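PDB 3Q9T: choline dehydrogenase and related flavoproteins from Aspergillus oryzae, which oxidises formate with an 8-formyl-FAD cofactor, being a formate oxidase of the glucose-methanol-choline oxidoreductase family. Local coordinates for residues 110-113 / 119-122; 127-132 / 554-559; 147-152 / 187-192. All blocks are in the same frame, centred on the assembly; numbering follows the deposited sequence.

Contact 1 of 3, residues 110-113 / 119-122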
loop_
_atom_site.group_PDB
_atom_site.type_symbol
_atom_site.label_atom_id
_atom_site.label_comp_id
_atom_site.label_asym_id
_atom_site.label_seq_id
_atom_site.Cartn_x
_atom_site.Cartn_y
_atom_site.Cartn_z
ATOM N N ASP A 110 34.602 0.078 10.161
ATOM C CA ASP A 110 35.776 -0.681 9.795
ATOM C C ASP A 110 35.500 -1.575 8.598
ATOM O O ASP A 110 36.396 -1.832 7.807
ATOM C CB ASP A 110 36.294 -1.517 10.974
ATOM C CG ASP A 110 37.186 -0.718 11.907
ATOM O OD1 ASP A 110 37.620 0.398 11.524
ATOM O OD2 ASP A 110 37.465 -1.216 13.018
ATOM N N GLN A 111 34.264 -2.055 8.458
ATOM C CA GLN A 111 33.926 -2.937 7.344
ATOM C C GLN A 111 33.770 -2.165 6.034
ATOM O O GLN A 111 33.690 -2.759 4.973
ATOM C CB GLN A 111 32.675 -3.764 7.642
ATOM C CG GLN A 111 32.752 -4.554 8.931
ATOM C CD GLN A 111 33.994 -5.412 9.018
ATOM O OE1 GLN A 111 34.120 -6.409 8.308
ATOM N NE2 GLN A 111 34.923 -5.030 9.893
ATOM N N TRP A 112 33.733 -0.840 6.110
ATOM C CA TRP A 112 33.750 -0.056 4.877
ATOM C C TRP A 112 35.051 -0.326 4.108
ATOM O O TRP A 112 35.133 -0.090 2.902
ATOM C CB TRP A 112 33.611 1.435 5.151
ATOM C CG TRP A 112 32.251 1.882 5.642
ATOM C CD1 TRP A 112 31.322 1.133 6.298
ATOM C CD2 TRP A 112 31.683 3.193 5.507
ATOM N NE1 TRP A 112 30.210 1.892 6.579
ATOM C CE2 TRP A 112 30.411 3.162 6.109
ATOM C CE3 TRP A 112 32.127 4.387 4.926
ATOM C CZ2 TRP A 112 29.577 4.278 6.155
ATOM C CZ3 TRP A 112 31.302 5.500 4.977
ATOM C CH2 TRP A 112 30.038 5.437 5.585
ATOM N N GLU A 113 36.061 -0.841 4.806
ATOM C CA GLU A 113 37.347 -1.089 4.171
ATOM C C GLU A 113 37.200 -1.902 2.886
ATOM O O GLU A 113 37.908 -1.677 1.911
ATOM C CB GLU A 113 38.305 -1.811 5.120
ATOM C CG GLU A 113 39.533 -2.345 4.398
ATOM C CD GLU A 113 40.678 -2.676 5.329
ATOM O OE1 GLU A 113 40.506 -2.567 6.561
ATOM O OE2 GLU A 113 41.762 -3.036 4.823
ATOM N N GLU A 119 41.313 4.147 4.220
ATOM C CA GLU A 119 40.912 5.513 4.546
ATOM C C GLU A 119 39.414 5.624 4.865
ATOM O O GLU A 119 38.949 6.626 5.424
ATOM C CB GLU A 119 41.332 6.487 3.426
ATOM C CG GLU A 119 40.589 6.302 2.096
ATOM C CD GLU A 119 41.070 7.260 0.997
ATOM O OE1 GLU A 119 41.122 8.494 1.227
ATOM O OE2 GLU A 119 41.401 6.766 -0.104
ATOM N N TRP A 120 38.645 4.603 4.509
ATOM C CA TRP A 120 37.238 4.587 4.894
ATOM C C TRP A 120 36.979 3.590 6.022
ATOM O O TRP A 120 36.135 2.710 5.892
ATOM C CB TRP A 120 36.338 4.268 3.699
ATOM C CG TRP A 120 36.250 5.379 2.666
ATOM C CD1 TRP A 120 36.971 5.484 1.514
ATOM C CD2 TRP A 120 35.386 6.525 2.705
ATOM N NE1 TRP A 120 36.606 6.622 0.823
ATOM C CE2 TRP A 120 35.640 7.282 1.538
ATOM C CE3 TRP A 120 34.432 6.992 3.617
ATOM C CZ2 TRP A 120 34.971 8.471 1.258
ATOM C CZ3 TRP A 120 33.767 8.180 3.339
ATOM C CH2 TRP A 120 34.032 8.902 2.161
ATOM N N THR A 121 37.725 3.717 7.113
ATOM C CA THR A 121 37.487 2.909 8.312
ATOM C C THR A 121 37.312 3.834 9.521
ATOM O O THR A 121 37.469 5.053 9.403
ATOM C CB THR A 121 38.621 1.908 8.575
ATOM O OG1 THR A 121 39.864 2.606 8.662
ATOM C CG2 THR A 121 38.708 0.895 7.457
ATOM N N TRP A 122 36.981 3.266 10.676
ATOM C CA TRP A 122 36.678 4.082 11.845
ATOM C C TRP A 122 37.702 5.200 12.140
ATOM O O TRP A 122 37.390 6.400 12.015
ATOM C CB TRP A 122 36.419 3.216 13.089
ATOM C CG TRP A 122 36.085 4.076 14.253
ATOM C CD1 TRP A 122 36.908 4.400 15.286
ATOM C CD2 TRP A 122 34.861 4.799 14.470
ATOM N NE1 TRP A 122 36.270 5.264 16.139
ATOM C CE2 TRP A 122 35.010 5.516 15.668
ATOM C CE3 TRP A 122 33.641 4.882 13.777
ATOM C CZ2 TRP A 122 33.991 6.324 16.196
ATOM C CZ3 TRP A 122 32.626 5.685 14.304
ATOM C CH2 TRP A 122 32.814 6.399 15.501
#
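Asp110 reaches Trp122 through one carboxylate oxygen. The backbone N of Trp122 donates to Asp110 OD1 at 3.1 Å, with an N-H...O angle of 152°. The donor comes from the anti side of OD1 and lies 28° out of the carboxylate plane. Asp110 OD1 also lies 3.4 Å from Trp122 CB, and Thr121 CB is 3.5 Å from Asp110 OD1. The other oxygen, OD2, forms a salt bridge with Lys106. Asp110 also opens a type I beta turn that ends at Glu113, whose N is bonded to Asp110 O. Within the turn, Trp112 points toward the other segment and meets Trp120 through its edge. The benzo part of Trp112 makes this contact, with Trp112 CE3 and Trp120 CE3 3.7 Å apart. Trp120 CE3 lies near the Trp112 ring plane. Trp120 itself is held by a bond from NE1 to Pro528 O and by a cation-pi contact with Lys564 of helix 555-572. The contact thus closes the short loop around helix 113-116 and sits at the start of helix 122-131. Thr121 occupies the N-cap position there, but its side chain makes no capping bond; OG1 is bonded to Lys118 O, and the bond from Trp122 N goes to Asp110, not to Thr121. Glu113 adds an aliphatic contact. Its CG is anti to the backbone N (chi1 168°), and the chain runs alongside Thr121, pointing the same way. Glu113 CB touches Thr121 CG2 at 3.6 Å.

Contact 2 of 3, residues 127-132 / 554-559; sequences PYLRKS and IQNSVY. With FAY ([(2R,3S,4R,5R)-5-(6-amino-9H-purin-9-yl)-3,4-dihydroxytetrahydrofuran-2-yl]methyl (2R,3S,4S)-5-(8-formyl-7-methyl-2,4-dioxo-3,4-dihydrobenzo[g]pteridin-10(2H)-yl)-2,3,4-trihydroxypentyl dihydrogen diphosphate), chain D.
Leu129 lies against Asn556, and the two side chains cross at about a right angle. Leu129 CB is 4.1 Å from Asn556 ND2. Beyond it, CG is anti to the carbonyl carbon (chi1 -73°), and CD2 extends toward helix 555-572. Leu129 CD2 meets Asn556 ND2 at 3.8 Å and Ser557 CA at 4.0 Å. The other methyl, CD1, turns to the Trp122 ring. The backbone of the same leucine supplies the polar part of the contact. Asn556 ND2 donates to Leu129 O at 2.9 Å, with an N-H...O angle of 169°. The donor lies in the carbonyl plane, on a lone pair, and the acceptor lies almost in the amide plane of Asn556. A bond this straight, with its acceptor near the amide plane, would help to fix the rotation of the amide. One turn on, Ser132 approaches Tyr559, with OG 3.5 Å from Tyr559 CB. That hydroxyl is hydrogen-bonded to Glu563, farther along helix 555-572. Helix 122-131 flanks the first turn of helix 555-572, whose N-terminal end meets the flavin. Ser557 OG and Val558 N both bond to Ile554 O, which ties down the start of this helix. Gln555 N donates to O2 of the 8-formyl-FAD at 2.6 Å. The Gln555 side chain is itself held by Asn97, Thr100 and Thr202. The flavin C2 carbonyl thus meets the positive end of a helix, as in other members of the family. This would probably draw electron density toward O2 and stabilise negative charge on the N1-C2 side of a reduced flavin.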
loop_
_atom_site.group_PDB
_atom_site.type_symbol
_atom_site.label_atom_id
_atom_site.label_comp_id
_atom_site.label_asym_id
_atom_site.label_seq_id
_atom_site.Cartn_x
_atom_site.Cartn_y
_atom_site.Cartn_z
ATOM N N PRO A 127 37.801 12.094 12.555
ATOM C CA PRO A 127 37.877 13.553 12.400
ATOM C C PRO A 127 36.803 14.080 11.464
ATOM O O PRO A 127 36.225 15.134 11.726
ATOM C CB PRO A 127 39.278 13.791 11.814
ATOM C CG PRO A 127 39.758 12.455 11.363
ATOM C CD PRO A 127 39.058 11.426 12.180
ATOM N N TYR A 128 36.523 13.345 10.395
ATOM C CA TYR A 128 35.460 13.740 9.481
ATOM C C TYR A 128 34.074 13.657 10.133
ATOM O O TYR A 128 33.188 14.446 9.797
ATOM C CB TYR A 128 35.542 12.950 8.160
ATOM C CG TYR A 128 36.806 13.257 7.376
ATOM C CD1 TYR A 128 37.092 14.555 6.960
ATOM C CD2 TYR A 128 37.726 12.255 7.073
ATOM C CE1 TYR A 128 38.266 14.851 6.263
ATOM C CE2 TYR A 128 38.907 12.542 6.376
ATOM C CZ TYR A 128 39.166 13.838 5.976
ATOM O OH TYR A 128 40.319 14.112 5.271
ATOM N N LEU A 129 33.895 12.722 11.075
ATOM C CA LEU A 129 32.650 12.634 11.858
ATOM C C LEU A 129 32.487 13.824 12.821
ATOM O O LEU A 129 31.403 14.083 13.338
ATOM C CB LEU A 129 32.581 11.311 12.639
ATOM C CG LEU A 129 32.317 10.064 11.795
ATOM C CD1 LEU A 129 32.748 8.788 12.504
ATOM C CD2 LEU A 129 30.835 10.001 11.364
ATOM N N ARG A 130 33.572 14.552 13.062
ATOM C CA ARG A 130 33.537 15.627 14.040
ATOM C C ARG A 130 33.716 17.014 13.419
ATOM O O ARG A 130 33.323 18.025 14.002
ATOM C CB ARG A 130 34.581 15.350 15.112
ATOM C CG ARG A 130 34.292 14.038 15.827
ATOM C CD ARG A 130 35.399 13.603 16.776
ATOM N NE ARG A 130 35.019 12.370 17.458
ATOM C CZ ARG A 130 35.750 11.780 18.394
ATOM N NH1 ARG A 130 36.916 12.316 18.767
ATOM N NH2 ARG A 130 35.310 10.659 18.956
ATOM N N LYS A 131 34.274 17.062 12.216
ATOM C CA LYS A 131 34.647 18.345 11.626
ATOM C C LYS A 131 33.504 19.359 11.476
ATOM O O LYS A 131 33.709 20.556 11.686
ATOM C CB LYS A 131 35.350 18.133 10.281
ATOM C CG LYS A 131 36.154 19.345 9.810
ATOM C CD LYS A 131 36.937 19.039 8.536
ATOM C CE LYS A 131 37.659 20.266 7.995
ATOM N NZ LYS A 131 38.446 19.902 6.788
ATOM N N SER A 132 32.313 18.892 11.103
ATOM C CA SER A 132 31.205 19.793 10.792
ATOM C C SER A 132 30.644 20.538 12.010
ATOM O O SER A 132 30.022 21.588 11.880
ATOM C CB SER A 132 30.059 19.016 10.127
ATOM O OG SER A 132 30.535 18.180 9.089
ATOM N N ILE A 554 21.482 8.576 10.686
ATOM C CA ILE A 554 22.687 8.631 9.856
ATOM C C ILE A 554 23.246 9.997 9.468
ATOM O O ILE A 554 24.246 10.045 8.768
ATOM C CB ILE A 554 22.454 7.849 8.540
ATOM C CG1 ILE A 554 21.388 8.573 7.698
ATOM C CG2 ILE A 554 22.036 6.411 8.860
ATOM C CD1 ILE A 554 21.204 8.038 6.282
ATOM N N GLN A 555 22.632 11.094 9.907
ATOM C CA GLN A 555 23.061 12.406 9.420
ATOM C C GLN A 555 24.538 12.695 9.717
ATOM O O GLN A 555 25.205 13.341 8.922
ATOM C CB GLN A 555 22.149 13.556 9.908
ATOM C CG GLN A 555 22.472 14.114 11.293
ATOM C CD GLN A 555 21.668 15.398 11.624
ATOM O OE1 GLN A 555 21.515 16.298 10.791
ATOM N NE2 GLN A 555 21.156 15.469 12.834
ATOM N N ASN A 556 25.043 12.209 10.846
ATOM C CA ASN A 556 26.447 12.412 11.216
ATOM C C ASN A 556 27.371 11.808 10.147
ATOM O O ASN A 556 28.296 12.475 9.670
ATOM C CB ASN A 556 26.708 11.825 12.617
ATOM C CG ASN A 556 28.094 12.183 13.188
ATOM O OD1 ASN A 556 28.454 11.692 14.252
ATOM N ND2 ASN A 556 28.863 13.025 12.488
ATOM N N SER A 557 27.100 10.572 9.727
ATOM C CA SER A 557 27.910 9.942 8.672
ATOM C C SER A 557 27.807 10.679 7.317
ATOM O O SER A 557 28.761 10.697 6.526
ATOM C CB SER A 557 27.537 8.469 8.499
ATOM O OG SER A 557 26.177 8.329 8.077
ATOM N N VAL A 558 26.657 11.292 7.053
ATOM C CA VAL A 558 26.474 12.001 5.790
ATOM C C VAL A 558 27.311 13.284 5.733
ATOM O O VAL A 558 27.962 13.572 4.730
ATOM C CB VAL A 558 24.984 12.293 5.509
ATOM C CG1 VAL A 558 24.823 13.033 4.183
ATOM C CG2 VAL A 558 24.193 10.989 5.509
ATOM N N TYR A 559 27.284 14.065 6.804
ATOM C CA TYR A 559 28.193 15.195 6.914
ATOM C C TYR A 559 29.628 14.695 6.823
ATOM O O TYR A 559 30.440 15.273 6.124
ATOM C CB TYR A 559 27.996 15.940 8.228
ATOM C CG TYR A 559 26.830 16.908 8.253
ATOM C CD1 TYR A 559 26.935 18.165 7.670
ATOM C CD2 TYR A 559 25.633 16.576 8.893
ATOM C CE1 TYR A 559 25.873 19.061 7.700
ATOM C CE2 TYR A 559 24.567 17.478 8.943
ATOM C CZ TYR A 559 24.696 18.716 8.341
ATOM O OH TYR A 559 23.655 19.614 8.389
HETATM P P FAY D . 21.875 13.950 1.737
HETATM N N1 FAY D . 19.293 11.416 10.345
HETATM C C2 FAY D . 19.795 11.674 11.619
HETATM O O2 FAY D . 20.997 11.587 11.837
HETATM N N3 FAY D . 19.068 12.461 12.488
HETATM C C4 FAY D . 17.702 12.495 12.359
HETATM O O4 FAY D . 17.028 12.508 13.406
HETATM N N5 FAY D . 15.814 12.271 10.918
HETATM C C6 FAY D . 14.004 12.601 9.456
HETATM C C7 FAY D . 13.479 12.741 8.184
HETATM C C8 FAY D . 14.314 12.581 7.074
HETATM O O8 FAY D . 14.512 12.989 4.775
HETATM C C9 FAY D . 15.691 12.404 7.266
HETATM P PA FAY D . 19.640 15.537 1.033
HETATM C "C1'" FAY D . 18.534 11.725 7.573
HETATM C C10 FAY D . 17.971 11.662 10.062
HETATM N N10 FAY D . 17.544 11.795 8.738
HETATM N N1A FAY D . 17.035 19.050 -8.991
HETATM O O1A FAY D . 18.210 15.170 0.815
HETATM C C1B FAY D . 18.135 18.425 -3.894
HETATM O O1P FAY D . 22.881 15.057 1.532
HETATM C "C2'" FAY D . 19.238 13.080 7.331
HETATM O "O2'" FAY D . 18.270 14.066 7.385
HETATM C C2A FAY D . 17.550 19.989 -8.117
HETATM O O2A FAY D . 19.909 16.187 2.356
HETATM C C2B FAY D . 17.146 18.244 -2.756
HETATM O O2B FAY D . 16.146 19.246 -2.720
HETATM O O2P FAY D . 22.423 12.619 1.257
HETATM C "C3'" FAY D . 20.158 13.338 6.092
HETATM O "O3'" FAY D . 20.034 14.626 5.492
HETATM N N3A FAY D . 17.782 19.663 -6.791
HETATM C C3B FAY D . 18.057 18.337 -1.553
HETATM O O3B FAY D . 18.272 19.695 -1.257
HETATM O O3P FAY D . 20.556 14.244 0.859
HETATM C "C4'" FAY D . 20.061 12.320 4.984
HETATM O "O4'" FAY D . 20.189 11.049 5.616
HETATM C C4A FAY D . 17.506 18.409 -6.350
HETATM C C4B FAY D . 19.369 17.783 -2.052
HETATM O O4B FAY D . 19.288 17.745 -3.467
HETATM C C4X FAY D . 17.156 12.083 11.130
HETATM C "C5'" FAY D . 21.159 12.557 3.919
HETATM O "O5'" FAY D . 21.326 13.830 3.277
HETATM C C5A FAY D . 16.996 17.447 -7.217
HETATM C C5B FAY D . 19.642 16.406 -1.480
HETATM O O5B FAY D . 20.069 16.568 -0.150
HETATM C C5X FAY D . 15.327 12.208 9.630
HETATM C C6A FAY D . 16.751 17.768 -8.551
HETATM N N6A FAY D . 16.168 16.874 -9.361
HETATM N N7A FAY D . 16.826 16.306 -6.518
HETATM C C7M FAY D . 11.981 12.874 8.042
HETATM C C8A FAY D . 17.220 16.506 -5.243
HETATM C C8M FAY D . 13.840 13.109 5.775
HETATM C C9A FAY D . 16.209 12.166 8.537
HETATM N N9A FAY D . 17.635 17.800 -5.125
#

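Contact 3 of 3, residues 147-152 / 187-192; sequences EKIGGG and NIYDGE
Ile149 covers one face of the Tyr189 ring. Its CD1 stands 4.1 Å from the ring centroid and 13° off the normal, a CH-pi contact over the face. Ile149 CG2 packs at the CB end of the ring, 3.5 Å from Tyr189 CG. The first torsion of Ile149 (chi1 76°) places CG1 between the backbone N and the carbonyl carbon, and both branches come to lie along the ring. Ile188 CG1 approaches the opposite face, offset toward the rim, which leaves the ring between two isoleucines. Beside this apolar pair is a charged one. Lys148 stretches out in an extended chain and meets Asp190 from the opposite direction. Lys148 NZ forms a salt bridge with Asp190 OD2 at 3.1 Å; the oxygen receives it on its syn lone pair. Asp190 OD2 takes a second donor on its anti side, tilted out of the carboxylate plane: Asn187 ND2 at 2.9 Å, in a nearly straight bond (171°). OD1 has a partner outside the two segments, Arg130. These charges would be expected to keep Asp190 ionised. The two loops lead into strands 155-159 and 195-204, antiparallel neighbours in the large mixed sheet. The loop before strand 195-204 is shaped by Asn187, whose OD1 accepts from Tyr189 N at 3.0 Å: an Asx turn.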
loop_
_atom_site.group_PDB
_atom_site.type_symbol
_atom_site.label_atom_id
_atom_site.label_comp_id
_atom_site.label_asym_id
_atom_site.label_seq_id
_atom_site.Cartn_x
_atom_site.Cartn_y
_atom_site.Cartn_z
ATOM N N GLU A 147 33.535 17.074 24.788
ATOM C CA GLU A 147 33.679 18.237 23.920
ATOM C C GLU A 147 34.492 17.927 22.661
ATOM O O GLU A 147 34.488 18.694 21.691
ATOM C CB GLU A 147 34.138 19.499 24.671
ATOM C CG GLU A 147 35.545 19.505 25.208
ATOM C CD GLU A 147 35.831 20.780 25.998
ATOM O OE1 GLU A 147 36.222 21.796 25.362
ATOM O OE2 GLU A 147 35.644 20.761 27.244
ATOM N N LYS A 148 35.136 16.765 22.656
ATOM C CA LYS A 148 35.875 16.308 21.480
ATOM C C LYS A 148 34.963 15.954 20.299
ATOM O O LYS A 148 35.454 15.685 19.193
ATOM C CB LYS A 148 36.687 15.071 21.824
ATOM C CG LYS A 148 35.820 13.838 22.011
ATOM C CD LYS A 148 36.651 12.652 22.472
ATOM C CE LYS A 148 35.787 11.674 23.264
ATOM N NZ LYS A 148 36.588 10.866 24.230
ATOM N N ILE A 149 33.647 15.920 20.515
ATOM C CA ILE A 149 32.772 15.547 19.407
ATOM C C ILE A 149 32.533 16.690 18.430
ATOM O O ILE A 149 32.096 16.454 17.314
ATOM C CB ILE A 149 31.453 14.864 19.835
ATOM C CG1 ILE A 149 30.449 15.861 20.391
ATOM C CG2 ILE A 149 31.717 13.754 20.824
ATOM C CD1 ILE A 149 29.102 15.207 20.654
ATOM N N GLY A 150 32.873 17.913 18.839
ATOM C CA GLY A 150 32.845 19.066 17.949
ATOM C C GLY A 150 34.228 19.566 17.529
ATOM O O GLY A 150 35.025 19.984 18.360
ATOM N N GLY A 151 34.504 19.542 16.227
ATOM C CA GLY A 151 35.799 19.952 15.703
ATOM C C GLY A 151 35.889 21.431 15.328
ATOM O O GLY A 151 36.929 21.880 14.845
ATOM N N GLY A 152 34.815 22.191 15.548
ATOM C CA GLY A 152 34.811 23.603 15.201
ATOM C C GLY A 152 33.975 24.003 13.989
ATOM O O GLY A 152 34.025 25.156 13.557
ATOM N N ASN A 187 29.302 8.304 26.442
ATOM C CA ASN A 187 30.211 8.358 25.315
ATOM C C ASN A 187 29.912 7.318 24.245
ATOM O O ASN A 187 30.425 6.206 24.293
ATOM C CB ASN A 187 31.676 8.226 25.742
ATOM C CG ASN A 187 32.612 8.351 24.557
ATOM O OD1 ASN A 187 32.192 8.825 23.494
ATOM N ND2 ASN A 187 33.868 7.919 24.710
ATOM N N ILE A 188 29.107 7.697 23.259
ATOM C CA ILE A 188 28.826 6.811 22.131
ATOM C C ILE A 188 29.512 7.334 20.856
ATOM O O ILE A 188 29.027 7.135 19.739
ATOM C CB ILE A 188 27.298 6.667 21.920
ATOM C CG1 ILE A 188 26.660 8.037 21.657
ATOM C CG2 ILE A 188 26.652 6.061 23.161
ATOM C CD1 ILE A 188 25.242 7.962 21.158
ATOM N N TYR A 189 30.653 7.999 21.025
ATOM C CA TYR A 189 31.289 8.694 19.907
ATOM C C TYR A 189 32.660 8.129 19.546
ATOM O O TYR A 189 33.280 8.594 18.594
ATOM C CB TYR A 189 31.336 10.200 20.179
ATOM C CG TYR A 189 29.972 10.698 20.569
ATOM C CD1 TYR A 189 29.024 11.000 19.601
ATOM C CD2 TYR A 189 29.596 10.781 21.899
ATOM C CE1 TYR A 189 27.740 11.408 19.947
ATOM C CE2 TYR A 189 28.316 11.194 22.261
ATOM C CZ TYR A 189 27.388 11.503 21.272
ATOM O OH TYR A 189 26.111 11.904 21.610
ATOM N N ASP A 190 33.107 7.111 20.280
ATOM C CA ASP A 190 34.379 6.459 19.988
ATOM C C ASP A 190 34.256 5.017 19.527
ATOM O O ASP A 190 35.192 4.228 19.698
ATOM C CB ASP A 190 35.313 6.524 21.194
ATOM C CG ASP A 190 35.839 7.910 21.428
ATOM O OD1 ASP A 190 36.250 8.560 20.439
ATOM O OD2 ASP A 190 35.819 8.359 22.591
ATOM N N GLY A 191 33.105 4.668 18.959
ATOM C CA GLY A 191 32.916 3.352 18.375
ATOM C C GLY A 191 32.127 2.363 19.203
ATOM O O GLY A 191 31.781 1.281 18.721
ATOM N N GLU A 192 31.865 2.723 20.455
ATOM C CA GLU A 192 31.106 1.882 21.365
ATOM C C GLU A 192 29.794 2.580 21.584
ATOM O O GLU A 192 29.765 3.806 21.721
ATOM C CB GLU A 192 31.806 1.771 22.726
ATOM C CG GLU A 192 33.253 1.382 22.659
ATOM C CD GLU A 192 33.455 -0.086 22.924
ATOM O OE1 GLU A 192 34.324 -0.413 23.763
ATOM O OE2 GLU A 192 32.745 -0.906 22.292
#

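How the contacts relate
Arg130 joins contacts 2 and 3, whose centres are about 10 Å apart. Its NH2 forms a salt bridge with Asp190 OD1 at 2.7 Å and a probable hydrogen bond with Tyr189 O at 2.9 Å. Contact 3 is nested in the long loop that contact 2 closes. Trp122 of contact 1 touches both others: CZ3 packs on Leu129 CD1 at 3.6 Å, and CZ2 lies 3.3 Å from Gly191 N. Helix 122-131 starts in contact 1 and continues into contact 2. Of the three, contact 2 touches the 8-formyl-FAD directly. The side chains of Trp112 in contact 1 and Tyr189 in contact 3 are each about 11 Å from the bound cofactor.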